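Local structure of Tni2 (Pseudomonas fluorescens, 6B12) at residues V82-D86 / R87-I91; Q90-I93 / A94-L97; F126-Q129 / R130-A133. The protein is probably the immunity protein that neutralises the toxic type VI secretion effector Tne2, a likely NAD-degrading enzyme, so protecting the producing bacterium and its kin. All coordinates share one frame; numbering follows the deposited sequence.

Contact 1 (V82-D86 / R87-I91); sequences VVSGD and RQQQI
Asp86 and Gln88 cross at about a right angle at the end of a beta hairpin, with the carboxylate and amide planes 87° apart. Gln88 bends back at chi2, which brings its NE2 to Asp86 O at 2.9 Å; this carbonyl oxygen lies almost in the amide plane. One carboxylate oxygen, OD1, takes two donors. Ser84 OG donates to Asp86 OD1 at 2.7 Å, nearly along the C-O axis, while Gln88 N reaches the same OD1 from above the carboxylate plane at 3.1 Å. Ser84 suits its place because its small hydroxyl, set between backbone N and carbonyl carbon (chi1 64°), also accepts from Gln89 N at 3.2 Å. Ser84 O is turned to Arg87 N to close a type I turn over Gly85 and Asp86.

Further along the two strands, Ser84 N donates to Gln89 O, and Val82 and Ile91 form a hydrogen-bonded antiparallel pair. Val83 and Gln90 are a non-hydrogen-bonded pair whose side chains lie side by side and point the same way. Branched Val83 suits the buried side, packing also on Ile67 of strand 64-70; Gln90 lies against it through CB and carries a polar amide suited to its exposed place. With one oxygen taking two donors and one hydroxyl both giving and accepting, the turn should be held stiffly, and the two bonds to OD1 would probably favour an ionised Asp86.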
loop_
_atom_site.group_PDB
_atom_site.type_symbol
_atom_site.label_atom_id
_atom_site.label_comp_id
_atom_site.label_asym_id
_atom_site.label_seq_id
_atom_site.Cartn_x
_atom_site.Cartn_y
_atom_site.Cartn_z
ATOM N N VAL C 82 16.904 -2.453 1.593
ATOM C CA VAL C 82 17.433 -1.084 1.616
ATOM C C VAL C 82 18.752 -1.120 0.872
ATOM O O VAL C 82 19.658 -1.868 1.246
ATOM C CB VAL C 82 17.620 -0.568 3.047
ATOM C CG1 VAL C 82 18.318 0.801 3.029
ATOM C CG2 VAL C 82 16.276 -0.467 3.722
ATOM N N VAL C 83 18.865 -0.318 -0.182
ATOM C CA VAL C 83 20.042 -0.301 -1.036
ATOM C C VAL C 83 20.743 1.033 -0.843
ATOM O O VAL C 83 20.091 2.074 -0.799
ATOM C CB VAL C 83 19.651 -0.495 -2.516
ATOM C CG1 VAL C 83 20.868 -0.468 -3.409
ATOM C CG2 VAL C 83 18.845 -1.814 -2.707
ATOM N N SER C 84 22.057 0.998 -0.708
ATOM C CA SER C 84 22.807 2.239 -0.567
ATOM C C SER C 84 22.733 3.051 -1.866
ATOM O O SER C 84 22.511 2.518 -2.954
ATOM C CB SER C 84 24.271 1.943 -0.206
ATOM O OG SER C 84 24.932 1.244 -1.244
ATOM N N GLY C 85 22.899 4.366 -1.744
ATOM C CA GLY C 85 22.837 5.198 -2.937
ATOM C C GLY C 85 23.896 4.853 -3.966
ATOM O O GLY C 85 23.673 4.999 -5.176
ATOM N N ASP C 86 25.072 4.413 -3.517
ATOM C CA ASP C 86 26.089 4.052 -4.496
ATOM C C ASP C 86 25.903 2.639 -5.027
ATOM O O ASP C 86 26.725 2.172 -5.838
ATOM C CB ASP C 86 27.504 4.259 -3.926
ATOM C CG ASP C 86 27.835 3.380 -2.744
ATOM O OD1 ASP C 86 27.010 2.545 -2.330
ATOM O OD2 ASP C 86 28.970 3.540 -2.224
ATOM N N ARG C 87 24.837 1.978 -4.596
ATOM C CA ARG C 87 24.437 0.643 -5.039
ATOM C C ARG C 87 25.471 -0.420 -4.691
ATOM O O ARG C 87 25.444 -1.510 -5.257
ATOM C CB ARG C 87 24.135 0.627 -6.547
ATOM C CG ARG C 87 22.936 -0.267 -6.932
ATOM C CD ARG C 87 23.347 -1.529 -7.646
ATOM N NE ARG C 87 24.005 -1.314 -8.919
ATOM C CZ ARG C 87 25.272 -1.636 -9.172
ATOM N NH1 ARG C 87 26.032 -2.178 -8.220
ATOM N NH2 ARG C 87 25.780 -1.420 -10.382
ATOM N N GLN C 88 26.397 -0.144 -3.769
ATOM C CA GLN C 88 27.416 -1.138 -3.472
ATOM C C GLN C 88 26.976 -2.137 -2.413
ATOM O O GLN C 88 27.508 -3.246 -2.372
ATOM C CB GLN C 88 28.724 -0.459 -3.038
ATOM C CG GLN C 88 29.371 0.408 -4.136
ATOM C CD GLN C 88 29.512 -0.316 -5.473
ATOM O OE1 GLN C 88 30.400 -1.151 -5.647
ATOM N NE2 GLN C 88 28.635 0.015 -6.431
ATOM N N GLN C 89 26.026 -1.775 -1.561
ATOM C CA GLN C 89 25.624 -2.652 -0.471
ATOM C C GLN C 89 24.117 -2.629 -0.357
ATOM O O GLN C 89 23.450 -1.670 -0.766
ATOM C CB GLN C 89 26.250 -2.231 0.873
ATOM C CG GLN C 89 27.764 -2.032 0.835
ATOM C CD GLN C 89 28.168 -0.569 0.984
ATOM O OE1 GLN C 89 27.350 0.283 1.348
ATOM N NE2 GLN C 89 29.435 -0.274 0.710
ATOM N N GLN C 90 23.575 -3.696 0.220
ATOM C CA GLN C 90 22.163 -3.673 0.509
ATOM C C GLN C 90 21.911 -4.540 1.727
ATOM O O GLN C 90 22.772 -5.318 2.151
ATOM C CB GLN C 90 21.337 -4.154 -0.681
ATOM C CG GLN C 90 21.496 -5.618 -0.957
ATOM C CD GLN C 90 20.638 -6.060 -2.120
ATOM O OE1 GLN C 90 20.400 -5.298 -3.050
ATOM N NE2 GLN C 90 20.174 -7.284 -2.071
ATOM N N ILE C 91 20.735 -4.350 2.310
ATOM C CA ILE C 91 20.317 -5.079 3.504
ATOM C C ILE C 91 18.896 -5.570 3.280
ATOM O O ILE C 91 18.019 -4.791 2.908
ATOM C CB ILE C 91 20.366 -4.198 4.766
ATOM C CG1 ILE C 91 21.748 -3.569 4.934
ATOM C CG2 ILE C 91 19.968 -5.031 6.011
ATOM C CD1 ILE C 91 21.818 -2.522 6.046
#

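Contact 2 (Q90-I93 / A94-L97); sequences QIRI and ADQL
Arg92 meets Asp95 across the short bend between two strands in a salt bridge that is only weakly hydrogen-bonded: NH2 lies 3.2 Å from OD1, with an N-H...O angle of 135°. The two side chains cross at about a right angle and their flat groups stand 85° apart, so the carboxylate oxygens do not pair with two guanidinium nitrogens. An extended Arg92 chain, with CG anti to the backbone N (chi1 -180°), carries the guanidinium past Ala94 to the aspartate.

Water makes up for the imperfect fit. Water 3 gives one hydrogen bond to Asp95 OD2 and another to Ile93 O, each 2.9 Å long. A second water donor serves the same carboxylate oxygen: water 1 makes an unusually short contact with OD2 and in turn accepts a weak bond from Arg92 NH2. On the backbone, Asp95 N donates to water 2 at 2.9 Å, and Arg92 NH1 donates to it as well, with the water in the guanidinium plane, 3.2 Å away. Charged residues suit this solvent-accessible bend, and Asp95 in particular, because its short side chain keeps the carboxylate close to the backbone, where water 3 can join it to Ile93 O.

Ile93, by contrast, turns its branched side chain inward onto Tyr108 of strand 102-112, whose hydroxyl is hydrogen-bonded to Ala94 O. The bend leads from edge strand 90-92 of the four-stranded sheet to edge strand 96-99 of the five-stranded one, with Asp95 also packing against Phe126 of strand 121-128.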
loop_
_atom_site.group_PDB
_atom_site.type_symbol
_atom_site.label_atom_id
_atom_site.label_comp_id
_atom_site.label_asym_id
_atom_site.label_seq_id
_atom_site.Cartn_x
_atom_site.Cartn_y
_atom_site.Cartn_z
ATOM N N GLN C 90 23.575 -3.696 0.220
ATOM C CA GLN C 90 22.163 -3.673 0.509
ATOM C C GLN C 90 21.911 -4.540 1.727
ATOM O O GLN C 90 22.772 -5.318 2.151
ATOM C CB GLN C 90 21.337 -4.154 -0.681
ATOM C CG GLN C 90 21.496 -5.618 -0.957
ATOM C CD GLN C 90 20.638 -6.060 -2.120
ATOM O OE1 GLN C 90 20.400 -5.298 -3.050
ATOM N NE2 GLN C 90 20.174 -7.284 -2.071
ATOM N N ILE C 91 20.735 -4.350 2.310
ATOM C CA ILE C 91 20.317 -5.079 3.504
ATOM C C ILE C 91 18.896 -5.570 3.280
ATOM O O ILE C 91 18.019 -4.791 2.908
ATOM C CB ILE C 91 20.366 -4.198 4.766
ATOM C CG1 ILE C 91 21.748 -3.569 4.934
ATOM C CG2 ILE C 91 19.968 -5.031 6.011
ATOM C CD1 ILE C 91 21.818 -2.522 6.046
ATOM N N ARG C 92 18.663 -6.846 3.533
ATOM C CA ARG C 92 17.314 -7.382 3.515
ATOM C C ARG C 92 16.631 -7.061 4.841
ATOM O O ARG C 92 17.174 -7.353 5.919
ATOM C CB ARG C 92 17.369 -8.899 3.288
ATOM C CG ARG C 92 16.009 -9.588 3.238
ATOM C CD ARG C 92 16.194 -11.091 3.176
ATOM N NE ARG C 92 14.918 -11.799 3.196
ATOM C CZ ARG C 92 14.174 -11.975 4.282
ATOM N NH1 ARG C 92 14.569 -11.492 5.459
ATOM N NH2 ARG C 92 13.034 -12.658 4.195
ATOM N N ILE C 93 15.458 -6.440 4.774
ATOM C CA ILE C 93 14.731 -6.077 5.983
ATOM C C ILE C 93 13.923 -7.286 6.454
ATOM O O ILE C 93 13.305 -7.993 5.647
ATOM C CB ILE C 93 13.827 -4.859 5.716
ATOM C CG1 ILE C 93 14.625 -3.649 5.190
ATOM C CG2 ILE C 93 12.977 -4.529 6.950
ATOM C CD1 ILE C 93 15.757 -3.185 6.121
ATOM N N ALA C 94 13.913 -7.526 7.766
ATOM C CA ALA C 94 13.194 -8.674 8.311
ATOM C C ALA C 94 11.699 -8.592 7.990
ATOM O O ALA C 94 11.081 -7.536 8.154
ATOM C CB ALA C 94 13.413 -8.741 9.827
ATOM N N ASP C 95 11.111 -9.707 7.520
ATOM C CA ASP C 95 9.654 -9.779 7.393
ATOM C C ASP C 95 9.070 -10.910 8.241
ATOM O O ASP C 95 7.957 -11.387 7.982
ATOM C CB ASP C 95 9.191 -9.874 5.931
ATOM C CG ASP C 95 9.841 -11.004 5.145
ATOM O OD1 ASP C 95 10.265 -12.012 5.735
ATOM O OD2 ASP C 95 9.893 -10.878 3.899
ATOM N N GLN C 96 9.806 -11.345 9.250
ATOM C CA GLN C 96 9.253 -12.103 10.369
ATOM C C GLN C 96 9.437 -11.213 11.585
ATOM O O GLN C 96 10.573 -10.938 11.989
ATOM C CB GLN C 96 9.947 -13.451 10.535
ATOM C CG GLN C 96 9.506 -14.449 9.504
ATOM C CD GLN C 96 10.245 -15.755 9.604
ATOM O OE1 GLN C 96 10.969 -16.006 10.570
ATOM N NE2 GLN C 96 10.068 -16.601 8.602
ATOM N N LEU C 97 8.325 -10.740 12.133
ATOM C CA LEU C 97 8.306 -9.673 13.117
ATOM C C LEU C 97 7.720 -10.170 14.426
ATOM O O LEU C 97 6.782 -10.978 14.438
ATOM C CB LEU C 97 7.481 -8.490 12.610
ATOM C CG LEU C 97 7.941 -7.947 11.256
ATOM C CD1 LEU C 97 7.094 -6.758 10.805
ATOM C CD2 LEU C 97 9.411 -7.607 11.318
HETATM O O HOH W 1 10.775 -12.392 2.057
HETATM O O HOH W 2 12.650 -12.166 7.877
HETATM O O HOH W 3 11.518 -8.504 3.423
#

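Contact 3 (F126-Q129 / R130-A133); sequences FSRQ and RDQA
Asp131 OD1 is gripped by two donors from opposite faces of its carboxylate plane: Arg128 NE at 2.9 Å and Ala133 N at 3.0 Å. The bond from NE is nearly straight and OD1 lies in the guanidinium plane, whereas Ala133 N comes from above the carboxylate and makes an Asx turn. The other oxygen, OD2, takes Arg128 NH2 at 2.8 Å, so the arginine holds the aspartate side-on through NE and one NH, a bidentate salt bridge. Asp131 CG sits between its own backbone N and carbonyl carbon (chi1 62°), which lets the short carboxylate face both donors.

The network lies across the turn that joins strand 121-128 to strand 134-140 in a hairpin. Arg128 N donates to Ala133 O at 2.8 Å, and in return Arg128 O receives Gln132 N at 2.7 Å, an i to i+4 bond that makes an alpha turn. Gln132, with a positive phi of 60°, turns the chain back toward the second strand, and water 4 donates to Ser127 O and, weakly, to Gln132 OE1.

Arginine suits position 128 because its flat group can bond at the edge and still stack through a face. Over one such face lies the guanidinium of Arg130, with centres 3.8 Å apart and planes at 28°; Arg130 NH2 stands above the centre of its neighbour. Nearby acids probably make the two positive charges tolerable. Asp131 OD2 is also near Arg130 NH1, a long contact of charges alone with no N-H pointing at the oxygen, while Arg130 NE forms a salt bridge with Glu104 of strand 102-112.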
loop_
_atom_site.group_PDB
_atom_site.type_symbol
_atom_site.label_atom_id
_atom_site.label_comp_id
_atom_site.label_asym_id
_atom_site.label_seq_id
_atom_site.Cartn_x
_atom_site.Cartn_y
_atom_site.Cartn_z
ATOM N N PHE C 126 2.993 -3.783 6.136
ATOM C CA PHE C 126 3.296 -5.202 6.294
ATOM C C PHE C 126 1.986 -5.948 6.505
ATOM O O PHE C 126 1.189 -5.558 7.364
ATOM C CB PHE C 126 4.229 -5.363 7.504
ATOM C CG PHE C 126 4.501 -6.788 7.953
ATOM C CD1 PHE C 126 5.591 -7.488 7.460
ATOM C CD2 PHE C 126 3.744 -7.369 8.966
ATOM C CE1 PHE C 126 5.875 -8.767 7.927
ATOM C CE2 PHE C 126 4.027 -8.644 9.439
ATOM C CZ PHE C 126 5.079 -9.348 8.923
ATOM N N SER C 127 1.744 -6.984 5.689
ATOM C CA SER C 127 0.553 -7.817 5.813
ATOM C C SER C 127 0.929 -9.082 6.573
ATOM O O SER C 127 1.686 -9.914 6.056
ATOM C CB SER C 127 -0.013 -8.151 4.431
ATOM O OG SER C 127 -1.246 -8.855 4.566
ATOM N N ARG C 128 0.386 -9.234 7.785
ATOM C CA ARG C 128 0.697 -10.394 8.613
ATOM C C ARG C 128 0.096 -11.648 7.982
ATOM O O ARG C 128 -1.073 -11.665 7.623
ATOM C CB ARG C 128 0.144 -10.187 10.025
ATOM C CG ARG C 128 0.384 -11.347 10.972
ATOM C CD ARG C 128 0.187 -10.906 12.411
ATOM N NE ARG C 128 -1.209 -10.590 12.733
ATOM C CZ ARG C 128 -1.606 -10.085 13.901
ATOM N NH1 ARG C 128 -0.710 -9.822 14.860
ATOM N NH2 ARG C 128 -2.885 -9.810 14.095
ATOM N N GLN C 129 0.906 -12.690 7.823
ATOM C CA GLN C 129 0.485 -13.817 6.996
ATOM C C GLN C 129 -0.741 -14.517 7.567
ATOM O O GLN C 129 -1.631 -14.935 6.815
ATOM C CB GLN C 129 1.648 -14.794 6.839
ATOM C CG GLN C 129 1.316 -16.070 6.100
ATOM C CD GLN C 129 2.284 -17.187 6.451
ATOM O OE1 GLN C 129 3.454 -17.153 6.067
ATOM N NE2 GLN C 129 1.807 -18.172 7.206
ATOM N N ARG C 130 -0.835 -14.625 8.893
ATOM C CA ARG C 130 -1.835 -15.533 9.443
ATOM C C ARG C 130 -3.250 -14.974 9.332
ATOM O O ARG C 130 -4.211 -15.749 9.239
ATOM C CB ARG C 130 -1.493 -15.886 10.892
ATOM C CG ARG C 130 -1.986 -14.928 11.940
ATOM C CD ARG C 130 -1.715 -15.499 13.334
ATOM N NE ARG C 130 -1.374 -14.443 14.282
ATOM C CZ ARG C 130 -2.276 -13.713 14.917
ATOM N NH1 ARG C 130 -3.564 -13.943 14.715
ATOM N NH2 ARG C 130 -1.893 -12.765 15.764
ATOM N N ASP C 131 -3.407 -13.646 9.310
ATOM C CA ASP C 131 -4.739 -13.061 9.264
ATOM C C ASP C 131 -4.844 -11.856 8.339
ATOM O O ASP C 131 -5.912 -11.230 8.300
ATOM C CB ASP C 131 -5.210 -12.657 10.671
ATOM C CG ASP C 131 -4.324 -11.597 11.324
ATOM O OD1 ASP C 131 -3.274 -11.207 10.753
ATOM O OD2 ASP C 131 -4.697 -11.138 12.419
ATOM N N GLN C 132 -3.778 -11.521 7.612
ATOM C CA GLN C 132 -3.686 -10.370 6.709
ATOM C C GLN C 132 -3.906 -9.037 7.421
ATOM O O GLN C 132 -4.269 -8.047 6.780
ATOM C CB GLN C 132 -4.652 -10.497 5.524
ATOM C CG GLN C 132 -4.508 -11.797 4.734
ATOM C CD GLN C 132 -3.123 -11.985 4.141
ATOM O OE1 GLN C 132 -2.604 -11.106 3.454
ATOM N NE2 GLN C 132 -2.513 -13.138 4.413
ATOM N N ALA C 133 -3.691 -8.975 8.736
ATOM C CA ALA C 133 -3.750 -7.691 9.422
ATOM C C ALA C 133 -2.586 -6.827 8.975
ATOM O O ALA C 133 -1.480 -7.329 8.755
ATOM C CB ALA C 133 -3.709 -7.870 10.941
HETATM O O HOH W 4 0.644 -11.609 4.066
#

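In the fold
Contacts 1 and 2 follow one another along the chain and share Gln90 and Ile91 on strand 90-92; their centres are 14 Å apart, and Val82 CG2 of the first packs on Ile93 CD1 of the second at 3.7 Å. Contact 2 then passes into the five-stranded sheet, where it meets contact 3, 16 Å away between centres: Phe126 CE1 lies 3.3 Å from Asp95 O and 3.7 Å from Leu97 CD1. Contacts 1 and 3 do not touch. Both are hairpin turns, on opposite sides of the chain's centre, with centres 28 Å and nearest atoms about 13 Å apart. Contact 3 alone reaches the other protein chain of the assembly, on whose backbone Gln132 packs.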